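Local atomic coordinates of thiosulfate sulfurtransferase (Pseudomonas aeruginosa, PDB entry 1YT8), a protein that probably transfers sulfur from thiosulfate to cyanide, as enzymes of the rhodanese family do, and is built from repeated rhodanese-like domains. Residues P291-A296 against G332-M337; Q309-T314 against A343-Q348. All blocks are in the same frame, centred on the assembly; numbering follows the deposited sequence.

Interaction 1: residues P291-A296 against G332-M337; sequences PEEYEA and GVRANM
Glu293 and Arg334 reach for each other from opposite directions and join in a two-pronged salt bridge. The guanidinium presents its outer end, so that each terminal nitrogen serves one carboxylate oxygen: NH1 of Arg334 gives a hydrogen bond to OE1 of Glu293 at 2.8 Å, and NH2 of Arg334 gives one to OE2 of Glu293 at 3.0 Å. The second bond is nearly straight (165°) and lies in the guanidinium plane, although NH2 comes to the syn side of OE2 from well out of the carboxylate plane. OE1 offers its syn lone pair to NH1 but sits slightly out of the guanidinium plane; the two flat groups are turned 35° apart. Only long side chains could meet here, because CA of Glu293 and CA of Arg334 are 12.7 Å apart. The glutamate stays extended beyond CG, whereas the arginine bends at its third torsion (chi3 -73°) to bring the guanidinium end-on to the acid. The arginine side is the tight one: the buried guanidinium also salt-bridges Asp330, Asp331 and Glu173, and Leu176 and Arg177 of helix 174-181 touch its side chain. The cluster of acids offsets its buried positive charge, and the arginine probably favours their ionised form. Glu293 OE1 has a further partner in Thr290. The other side is loose: Glu293 is partly exposed, most of helix 291-296 is exposed, and the two segments bury just 84 Å² together. Just before Arg334 the chain turns into the helix. Glycine suits position 332, where a side chain would collide with the preceding carbonyl oxygen, and ND2 of Asn336 binds O of Gly332 at 2.9 Å. The arrangement belongs to the rhodanese fold: the loop after central parallel strand 324-328 probably corresponds to the one with which Cys193 and its neighbours bind sulfite in the preceding domain.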
ATOM      1  N   PRO A 291      -7.166   7.003  10.428  1.00 15.97           N
ATOM      2  CA  PRO A 291      -7.777   7.815   9.370  1.00 18.97           C
ATOM      3  C   PRO A 291      -8.721   8.878   9.946  1.00 19.92           C
ATOM      4  O   PRO A 291      -8.758  10.013   9.469  1.00 19.85           O
ATOM      5  CB  PRO A 291      -8.520   6.775   8.531  1.00 18.04           C
ATOM      6  CG  PRO A 291      -7.626   5.573   8.639  1.00 16.59           C
ATOM      7  CD  PRO A 291      -7.300   5.564  10.126  1.00 16.81           C
ATOM      8  N   GLU A 292      -9.472   8.495  10.976  1.00 20.46           N
ATOM      9  CA  GLU A 292     -10.429   9.393  11.622  1.00 20.63           C
ATOM     10  C   GLU A 292      -9.753  10.633  12.203  1.00 21.05           C
ATOM     11  O   GLU A 292     -10.233  11.753  12.023  1.00 20.46           O
ATOM     12  CB  GLU A 292     -11.180   8.662  12.739  1.00 22.56           C
ATOM     13  CG  GLU A 292     -12.125   7.545  12.291  1.00 26.87           C
ATOM     14  CD  GLU A 292     -11.412   6.322  11.722  1.00 28.33           C
ATOM     15  OE1 GLU A 292     -10.301   5.990  12.185  1.00 26.76           O
ATOM     16  OE2 GLU A 292     -11.980   5.677  10.815  1.00 31.59           O
ATOM     17  N   GLU A 293      -8.647  10.425  12.910  1.00 19.09           N
ATOM     18  CA  GLU A 293      -7.906  11.528  13.508  1.00 19.78           C
ATOM     19  C   GLU A 293      -7.381  12.452  12.417  1.00 19.83           C
ATOM     20  O   GLU A 293      -7.473  13.674  12.526  1.00 18.59           O
ATOM     21  CB  GLU A 293      -6.741  10.984  14.329  1.00 18.80           C
ATOM     22  CG  GLU A 293      -7.169  10.291  15.604  1.00 19.30           C
ATOM     23  CD  GLU A 293      -6.034   9.527  16.243  1.00 19.79           C
ATOM     24  OE1 GLU A 293      -5.683   8.447  15.722  1.00 18.84           O
ATOM     25  OE2 GLU A 293      -5.487  10.013  17.255  1.00 19.86           O
ATOM     26  N   TYR A 294      -6.832  11.855  11.365  1.00 18.48           N
ATOM     27  CA  TYR A 294      -6.297  12.613  10.244  1.00 20.44           C
ATOM     28  C   TYR A 294      -7.366  13.546   9.668  1.00 20.42           C
ATOM     29  O   TYR A 294      -7.146  14.751   9.550  1.00 19.33           O
ATOM     30  CB  TYR A 294      -5.811  11.660   9.149  1.00 20.37           C
ATOM     31  CG  TYR A 294      -5.309  12.359   7.903  1.00 22.38           C
ATOM     32  CD1 TYR A 294      -4.003  12.844   7.829  1.00 22.40           C
ATOM     33  CD2 TYR A 294      -6.150  12.558   6.806  1.00 21.80           C
ATOM     34  CE1 TYR A 294      -3.545  13.513   6.687  1.00 22.94           C
ATOM     35  CE2 TYR A 294      -5.704  13.227   5.662  1.00 21.59           C
ATOM     36  CZ  TYR A 294      -4.401  13.700   5.612  1.00 23.04           C
ATOM     37  OH  TYR A 294      -3.957  14.360   4.489  1.00 20.89           O
ATOM     38  N   GLU A 295      -8.519  12.986   9.315  1.00 21.78           N
ATOM     39  CA  GLU A 295      -9.600  13.782   8.742  1.00 24.50           C
ATOM     40  C   GLU A 295     -10.141  14.834   9.704  1.00 24.32           C
ATOM     41  O   GLU A 295     -10.644  15.874   9.274  1.00 24.17           O
ATOM     42  CB  GLU A 295     -10.727  12.865   8.248  1.00 26.46           C
ATOM     43  CG  GLU A 295     -10.387  12.163   6.930  1.00 30.68           C
ATOM     44  CD  GLU A 295     -11.442  11.162   6.484  1.00 34.64           C
ATOM     45  OE1 GLU A 295     -12.642  11.513   6.481  1.00 37.67           O
ATOM     46  OE2 GLU A 295     -11.069  10.023   6.122  1.00 36.57           O
ATOM     47  N   ALA A 296     -10.026  14.571  11.003  1.00 23.70           N
ATOM     48  CA  ALA A 296     -10.494  15.519  12.011  1.00 24.69           C
ATOM     49  C   ALA A 296      -9.599  16.757  12.014  1.00 25.61           C
ATOM     50  O   ALA A 296     -10.033  17.850  12.379  1.00 25.83           O
ATOM     51  CB  ALA A 296     -10.488  14.865  13.388  1.00 25.20           C
ATOM     52  N   GLY A 332       3.245  11.172  20.742  1.00 17.65           N
ATOM     53  CA  GLY A 332       4.617  10.885  21.127  1.00 15.92           C
ATOM     54  C   GLY A 332       4.994   9.411  21.126  1.00 16.16           C
ATOM     55  O   GLY A 332       6.061   9.046  21.615  1.00 17.69           O
ATOM     56  N   VAL A 333       4.132   8.559  20.576  1.00 16.30           N
ATOM     57  CA  VAL A 333       4.409   7.126  20.527  1.00 15.23           C
ATOM     58  C   VAL A 333       4.392   6.553  19.110  1.00 14.11           C
ATOM     59  O   VAL A 333       5.365   5.953  18.661  1.00 14.74           O
ATOM     60  CB  VAL A 333       3.381   6.319  21.362  1.00 15.68           C
ATOM     61  CG1 VAL A 333       3.634   4.818  21.195  1.00 16.16           C
ATOM     62  CG2 VAL A 333       3.477   6.700  22.834  1.00 18.04           C
ATOM     63  N   ARG A 334       3.276   6.740  18.416  1.00 13.52           N
ATOM     64  CA  ARG A 334       3.092   6.200  17.072  1.00 13.92           C
ATOM     65  C   ARG A 334       4.150   6.563  16.039  1.00 14.50           C
ATOM     66  O   ARG A 334       4.671   5.683  15.350  1.00 13.91           O
ATOM     67  CB  ARG A 334       1.697   6.569  16.571  1.00 12.29           C
ATOM     68  CG  ARG A 334       0.605   5.897  17.391  1.00 14.49           C
ATOM     69  CD  ARG A 334      -0.786   6.258  16.919  1.00 15.59           C
ATOM     70  NE  ARG A 334      -1.141   7.628  17.276  1.00 16.16           N
ATOM     71  CZ  ARG A 334      -2.368   8.127  17.179  1.00 18.45           C
ATOM     72  NH1 ARG A 334      -3.362   7.370  16.733  1.00 15.98           N
ATOM     73  NH2 ARG A 334      -2.601   9.382  17.538  1.00 17.53           N
ATOM     74  N   ALA A 335       4.466   7.847  15.927  1.00 13.85           N
ATOM     75  CA  ALA A 335       5.477   8.282  14.975  1.00 14.73           C
ATOM     76  C   ALA A 335       6.852   7.733  15.372  1.00 13.19           C
ATOM     77  O   ALA A 335       7.596   7.248  14.525  1.00 11.54           O
ATOM     78  CB  ALA A 335       5.510   9.810  14.903  1.00 14.55           C
ATOM     79  N   ASN A 336       7.186   7.794  16.661  1.00 12.92           N
ATOM     80  CA  ASN A 336       8.475   7.283  17.120  1.00 12.87           C
ATOM     81  C   ASN A 336       8.647   5.797  16.817  1.00 12.96           C
ATOM     82  O   ASN A 336       9.701   5.383  16.331  1.00 12.81           O
ATOM     83  CB  ASN A 336       8.663   7.501  18.632  1.00 12.79           C
ATOM     84  CG  ASN A 336       9.081   8.923  18.977  1.00 16.37           C
ATOM     85  OD1 ASN A 336       9.923   9.521  18.303  1.00 14.63           O
ATOM     86  ND2 ASN A 336       8.506   9.462  20.050  1.00 16.85           N
HETATM   87  N   MSE A 337       7.625   4.998  17.111  1.00 11.55           N
HETATM   88  CA  MSE A 337       7.706   3.562  16.861  1.00 12.57           C
HETATM   89  C   MSE A 337       7.792   3.252  15.368  1.00 11.10           C
HETATM   90  O   MSE A 337       8.630   2.460  14.942  1.00 11.67           O
HETATM   91  CB  MSE A 337       6.510   2.824  17.474  1.00 12.62           C
HETATM   92  CG  MSE A 337       6.517   2.716  19.000  1.00 15.29           C
HETATM   93 SE   MSE A 337       8.179   2.100  19.814  1.00 20.75          SE
HETATM   94  CE  MSE A 337       8.335   0.347  18.977  1.00 15.21           C
TER

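Interaction 2: residues Q309-T314 against A343-Q348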
ATOM      1  N   GLN A 309       0.413   0.291   8.652  1.00 12.51           N
ATOM      2  CA  GLN A 309       0.391   0.067   7.215  1.00 12.48           C
ATOM      3  C   GLN A 309       1.527   0.783   6.491  1.00 12.52           C
ATOM      4  O   GLN A 309       1.918   0.376   5.399  1.00 15.98           O
ATOM      5  CB  GLN A 309      -0.961   0.485   6.640  1.00 12.33           C
ATOM      6  CG  GLN A 309      -2.095  -0.444   7.055  1.00 13.38           C
ATOM      7  CD  GLN A 309      -1.773  -1.906   6.777  1.00 13.22           C
ATOM      8  OE1 GLN A 309      -1.422  -2.663   7.687  1.00 16.39           O
ATOM      9  NE2 GLN A 309      -1.878  -2.306   5.512  1.00 12.56           N
ATOM     10  N   LEU A 310       2.059   1.849   7.083  1.00 14.27           N
ATOM     11  CA  LEU A 310       3.177   2.552   6.451  1.00 13.23           C
ATOM     12  C   LEU A 310       4.380   1.610   6.509  1.00 12.87           C
ATOM     13  O   LEU A 310       5.172   1.516   5.566  1.00 13.23           O
ATOM     14  CB  LEU A 310       3.497   3.850   7.195  1.00 13.56           C
ATOM     15  CG  LEU A 310       4.740   4.626   6.728  1.00 14.89           C
ATOM     16  CD1 LEU A 310       4.612   4.999   5.258  1.00 15.12           C
ATOM     17  CD2 LEU A 310       4.903   5.881   7.577  1.00 12.85           C
ATOM     18  N   VAL A 311       4.499   0.902   7.627  1.00 13.41           N
ATOM     19  CA  VAL A 311       5.588  -0.041   7.822  1.00 13.31           C
ATOM     20  C   VAL A 311       5.388  -1.300   6.972  1.00 13.22           C
ATOM     21  O   VAL A 311       6.357  -1.894   6.502  1.00 15.22           O
ATOM     22  CB  VAL A 311       5.712  -0.421   9.320  1.00 14.53           C
ATOM     23  CG1 VAL A 311       6.756  -1.527   9.516  1.00 12.01           C
ATOM     24  CG2 VAL A 311       6.119   0.822  10.127  1.00 13.58           C
ATOM     25  N   GLN A 312       4.130  -1.684   6.760  1.00 13.35           N
ATOM     26  CA  GLN A 312       3.791  -2.880   5.981  1.00 13.06           C
ATOM     27  C   GLN A 312       3.783  -2.678   4.457  1.00 12.93           C
ATOM     28  O   GLN A 312       4.183  -3.571   3.714  1.00 13.64           O
ATOM     29  CB  GLN A 312       2.421  -3.408   6.429  1.00 13.06           C
ATOM     30  CG  GLN A 312       1.882  -4.603   5.644  1.00 12.70           C
ATOM     31  CD  GLN A 312       2.636  -5.896   5.916  1.00 15.57           C
ATOM     32  OE1 GLN A 312       3.447  -5.980   6.843  1.00 15.88           O
ATOM     33  NE2 GLN A 312       2.357  -6.918   5.114  1.00 16.35           N
ATOM     34  N   GLU A 313       3.329  -1.514   3.995  1.00 12.87           N
ATOM     35  CA  GLU A 313       3.253  -1.240   2.556  1.00 13.14           C
ATOM     36  C   GLU A 313       4.050   0.014   2.198  1.00 12.33           C
ATOM     37  O   GLU A 313       3.593   0.852   1.422  1.00 13.46           O
ATOM     38  CB  GLU A 313       1.788  -1.042   2.136  1.00 14.22           C
ATOM     39  CG  GLU A 313       0.821  -2.105   2.654  1.00 14.63           C
ATOM     40  CD  GLU A 313      -0.612  -1.883   2.181  1.00 18.74           C
ATOM     41  OE1 GLU A 313      -1.039  -0.710   2.097  1.00 17.84           O
ATOM     42  OE2 GLU A 313      -1.316  -2.880   1.905  1.00 20.96           O
ATOM     43  N   THR A 314       5.249   0.122   2.756  1.00 13.91           N
ATOM     44  CA  THR A 314       6.113   1.282   2.552  1.00 13.49           C
ATOM     45  C   THR A 314       6.277   1.741   1.098  1.00 15.31           C
ATOM     46  O   THR A 314       6.261   2.942   0.813  1.00 15.09           O
ATOM     47  CB  THR A 314       7.511   1.015   3.158  1.00 14.52           C
ATOM     48  OG1 THR A 314       7.362   0.382   4.438  1.00 12.07           O
ATOM     49  CG2 THR A 314       8.271   2.315   3.346  1.00 14.79           C
ATOM     50  N   ALA A 343      13.619   3.228   9.985  1.00 11.67           N
ATOM     51  CA  ALA A 343      15.058   3.448  10.098  1.00 10.55           C
ATOM     52  C   ALA A 343      15.791   2.116   9.934  1.00 11.82           C
ATOM     53  O   ALA A 343      16.822   2.035   9.260  1.00 11.86           O
ATOM     54  CB  ALA A 343      15.385   4.065  11.458  1.00 10.04           C
ATOM     55  N   GLN A 344      15.244   1.070  10.544  1.00 12.36           N
ATOM     56  CA  GLN A 344      15.840  -0.256  10.471  1.00 12.40           C
ATOM     57  C   GLN A 344      15.721  -0.834   9.067  1.00 11.22           C
ATOM     58  O   GLN A 344      16.476  -1.727   8.682  1.00 12.43           O
ATOM     59  CB  GLN A 344      15.195  -1.170  11.521  1.00 11.96           C
ATOM     60  CG  GLN A 344      15.631  -0.788  12.943  1.00 14.14           C
ATOM     61  CD  GLN A 344      14.872  -1.511  14.039  1.00 12.81           C
ATOM     62  OE1 GLN A 344      15.121  -2.681  14.324  1.00 12.17           O
ATOM     63  NE2 GLN A 344      13.942  -0.808  14.666  1.00 12.28           N
HETATM   64  N   MSE A 345      14.780  -0.305   8.295  1.00 13.49           N
HETATM   65  CA  MSE A 345      14.609  -0.746   6.920  1.00 11.78           C
HETATM   66  C   MSE A 345      15.445   0.147   6.003  1.00 12.35           C
HETATM   67  O   MSE A 345      15.235   0.191   4.790  1.00 12.61           O
HETATM   68  CB  MSE A 345      13.131  -0.719   6.517  1.00 14.21           C
HETATM   69  CG  MSE A 345      12.341  -1.889   7.088  1.00 14.61           C
HETATM   70 SE   MSE A 345      10.565  -2.066   6.304  1.00 24.73          SE
HETATM   71  CE  MSE A 345       9.713  -0.618   7.221  1.00 13.09           C
ATOM     72  N   GLY A 346      16.391   0.863   6.613  1.00 13.64           N
ATOM     73  CA  GLY A 346      17.305   1.721   5.874  1.00 14.66           C
ATOM     74  C   GLY A 346      16.860   3.107   5.453  1.00 14.28           C
ATOM     75  O   GLY A 346      17.581   3.778   4.711  1.00 14.14           O
ATOM     76  N   TRP A 347      15.697   3.555   5.911  1.00 13.35           N
ATOM     77  CA  TRP A 347      15.216   4.877   5.526  1.00 13.76           C
ATOM     78  C   TRP A 347      15.766   6.004   6.386  1.00 14.62           C
ATOM     79  O   TRP A 347      16.019   5.822   7.582  1.00 15.01           O
ATOM     80  CB  TRP A 347      13.685   4.951   5.604  1.00 14.83           C
ATOM     81  CG  TRP A 347      12.967   4.097   4.614  1.00 14.91           C
ATOM     82  CD1 TRP A 347      12.499   2.825   4.803  1.00 15.80           C
ATOM     83  CD2 TRP A 347      12.658   4.443   3.261  1.00 16.68           C
ATOM     84  NE1 TRP A 347      11.917   2.358   3.649  1.00 14.77           N
ATOM     85  CE2 TRP A 347      12.003   3.330   2.685  1.00 15.97           C
ATOM     86  CE3 TRP A 347      12.875   5.586   2.476  1.00 16.91           C
ATOM     87  CZ2 TRP A 347      11.562   3.325   1.357  1.00 15.80           C
ATOM     88  CZ3 TRP A 347      12.436   5.581   1.155  1.00 17.21           C
ATOM     89  CH2 TRP A 347      11.786   4.455   0.609  1.00 15.35           C
ATOM     90  N   GLN A 348      15.965   7.166   5.768  1.00 12.20           N
ATOM     91  CA  GLN A 348      16.382   8.339   6.516  1.00 14.35           C
ATOM     92  C   GLN A 348      15.019   8.841   6.967  1.00 14.97           C
ATOM     93  O   GLN A 348      14.168   9.197   6.144  1.00 16.53           O
ATOM     94  CB  GLN A 348      17.060   9.377   5.619  1.00 15.73           C
ATOM     95  CG  GLN A 348      17.177  10.746   6.285  1.00 18.66           C
ATOM     96  CD  GLN A 348      18.112  11.686   5.549  1.00 18.79           C
ATOM     97  OE1 GLN A 348      18.221  11.642   4.323  1.00 18.71           O
ATOM     98  NE2 GLN A 348      18.782  12.554   6.299  1.00 21.67           N
TER
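The methyl CE of Met345, a selenomethionine, points into the bend where helix 307-312 ends, crossing the side chains of Val311 and Thr314 at a slant. CE of Met345 lies 3.9 Å from CG1 of Val311, 3.7 Å from O of Val311 and 3.8 Å from OG1 of Thr314. A bend at its third torsion (chi3 -76°) turns this methyl toward them. Thr314 divides its two branches. Its hydroxyl donates a hydrogen bond to O of Leu310 at 2.7 Å, in the carbonyl plane. Thr314 and Trp347 slide past each other in opposite directions, and CG2 of Thr314 approaches the NE1, CE2 and CZ2 side of the indole obliquely, 3.7 Å from NE1 of Trp347. Threonine thus suits a place that needs one polar and one apolar branch. Gly346, at positive phi, is the C-prime residue of a Schellman motif closing helix 334-344; beside this turn, Met345 and Trp347 both reach Thr314. Arg321 makes a cation-pi contact with that indole. Between the two segments the attraction is therefore mainly dispersion among methyl groups and a ring, while OG1 of Thr314 has partners in Leu310 O and Ser116, and O of Val311 has one in Ser116.

Helix 334-344 serves both contacts, its first turn in interaction 1 and the turn that follows its last residue in interaction 2; their centres are 16 Å apart and their nearest atoms about 6 Å, so they do not touch. The first is an ionic bridge and the second apolar packing. Each also has a tie to the preceding rhodanese-like domain. In interaction 1 this is made by Glu173 and helix 174-181. In interaction 2, Gln312 belongs to the sulfite pocket together with Cys193 to Arg198. Segment 309-314 thus carries the pocket residue Gln312, and Gln309, which bonds the pocket residue Arg198, while its Val311 and Thr314 join this pocket-bearing segment to the turn after helix 334-344.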